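Side-chain contact in aspartate--tRNA(Asp/Asn) ligase (Sulfolobus tokodaii, PDB 1WYD), which probably activates L-aspartate with ATP and transfers it to both tRNA(Asp) and tRNA(Asn), as a non-discriminating class II aminoacyl-tRNA synthetase: residues 62-65 with 66-69. Residues are numbered along the deposited sequence; the frame is centred on the assembly and turned at random.
Sequences ELTQ and ESVI
With Thr64 OG1 set between its own backbone N and carbonyl carbon (chi1 60°) and Ser67 OG beside its backbone N (chi1 -55°), the two hydroxyls meet tip to tip. Thr64 OG1 lies 2.7 Å from Ser67 OG. These residues are the first and last of a type II beta turn, Thr64 to Ser67, which leads into strand 68-77 of the OB-fold domain. Ser67 N closes the turn with a rather long bond of 3.3 Å to Thr64 O. Both hydroxyls also reach the backbone of Ala98, a later part of the chain: Thr64 OG1 bonds to Ala98 O, and Ser67 OG to Ala98 N. Glu66 occupies the third turn position, with positive phi (76°). Glu66 is buried; its OE1 forms a salt bridge with Arg40 and its OE2 with Arg126, which probably offset its charge. Beyond the turn, Leu63 and Ile69 cross at about a right angle. Leu63 packs on Leu28 and Ile37, Ile69 on Val25 and Leu39, in strands 18-31 and 34-41. Their methyls meet in two places: Leu63 CD1 is 4.0 Å from Ile69 CD1, and Leu63 CD2 is 3.7 Å from Ile69 CG2.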
loop_
_atom_site.group_PDB
_atom_site.type_symbol
_atom_site.label_atom_id
_atom_site.label_comp_id
_atom_site.label_asym_id
_atom_site.label_seq_id
_atom_site.Cartn_x
_atom_site.Cartn_y
_atom_site.Cartn_z
ATOM N N GLU B 62 31.153 -1.695 -29.971
ATOM C CA GLU B 62 29.965 -1.014 -30.469
ATOM C C GLU B 62 29.001 -0.609 -29.335
ATOM O O GLU B 62 28.012 0.096 -29.567
ATOM C CB GLU B 62 29.284 -1.839 -31.565
ATOM C CG GLU B 62 28.569 -3.084 -31.085
ATOM C CD GLU B 62 27.952 -3.864 -32.245
ATOM O OE1 GLU B 62 28.729 -4.564 -32.966
ATOM O OE2 GLU B 62 26.697 -3.771 -32.434
ATOM N N LEU B 63 29.354 -1.033 -28.117
ATOM C CA LEU B 63 28.603 -0.775 -26.896
ATOM C C LEU B 63 28.568 0.701 -26.501
ATOM O O LEU B 63 29.523 1.456 -26.714
ATOM C CB LEU B 63 29.213 -1.589 -25.745
ATOM C CG LEU B 63 29.100 -3.108 -25.767
ATOM C CD1 LEU B 63 29.668 -3.683 -24.466
ATOM C CD2 LEU B 63 27.657 -3.572 -25.974
ATOM N N THR B 64 27.468 1.108 -25.884
ATOM C CA THR B 64 27.244 2.501 -25.545
ATOM C C THR B 64 26.670 2.506 -24.180
ATOM O O THR B 64 26.087 1.503 -23.770
ATOM C CB THR B 64 26.216 3.108 -26.502
ATOM O OG1 THR B 64 24.974 2.375 -26.390
ATOM C CG2 THR B 64 26.674 2.867 -27.936
ATOM N N GLN B 65 26.787 3.630 -23.482
ATOM C CA GLN B 65 26.300 3.712 -22.111
ATOM C C GLN B 65 24.787 3.515 -22.088
ATOM O O GLN B 65 24.059 3.984 -22.993
ATOM C CB GLN B 65 26.705 5.035 -21.469
ATOM C CG GLN B 65 28.205 5.237 -21.402
ATOM C CD GLN B 65 28.547 6.556 -20.715
ATOM O OE1 GLN B 65 28.499 6.657 -19.486
ATOM N NE2 GLN B 65 28.869 7.564 -21.494
ATOM N N GLU B 66 24.348 2.786 -21.066
ATOM C CA GLU B 66 22.949 2.395 -20.792
ATOM C C GLU B 66 22.375 1.266 -21.651
ATOM O O GLU B 66 21.240 0.852 -21.432
ATOM C CB GLU B 66 21.983 3.597 -20.685
ATOM C CG GLU B 66 22.170 4.509 -19.461
ATOM C CD GLU B 66 22.428 3.789 -18.131
ATOM O OE1 GLU B 66 23.559 3.922 -17.623
ATOM O OE2 GLU B 66 21.523 3.107 -17.579
ATOM N N SER B 67 23.139 0.748 -22.603
ATOM C CA SER B 67 22.787 -0.529 -23.227
ATOM C C SER B 67 22.756 -1.661 -22.216
ATOM O O SER B 67 23.508 -1.678 -21.209
ATOM C CB SER B 67 23.780 -0.893 -24.305
ATOM O OG SER B 67 23.880 0.158 -25.235
ATOM N N VAL B 68 21.884 -2.615 -22.478
ATOM C CA VAL B 68 21.707 -3.726 -21.575
ATOM C C VAL B 68 22.456 -4.913 -22.147
ATOM O O VAL B 68 22.221 -5.306 -23.301
ATOM C CB VAL B 68 20.211 -4.047 -21.405
ATOM C CG1 VAL B 68 20.017 -5.291 -20.605
ATOM C CG2 VAL B 68 19.456 -2.835 -20.811
ATOM N N ILE B 69 23.377 -5.469 -21.353
ATOM C CA ILE B 69 24.154 -6.593 -21.832
ATOM C C ILE B 69 24.142 -7.802 -20.902
ATOM O O ILE B 69 23.842 -7.700 -19.709
ATOM C CB ILE B 69 25.654 -6.192 -22.228
ATOM C CG1 ILE B 69 26.536 -5.865 -21.006
ATOM C CG2 ILE B 69 25.694 -5.103 -23.233
ATOM C CD1 ILE B 69 27.996 -5.648 -21.368
#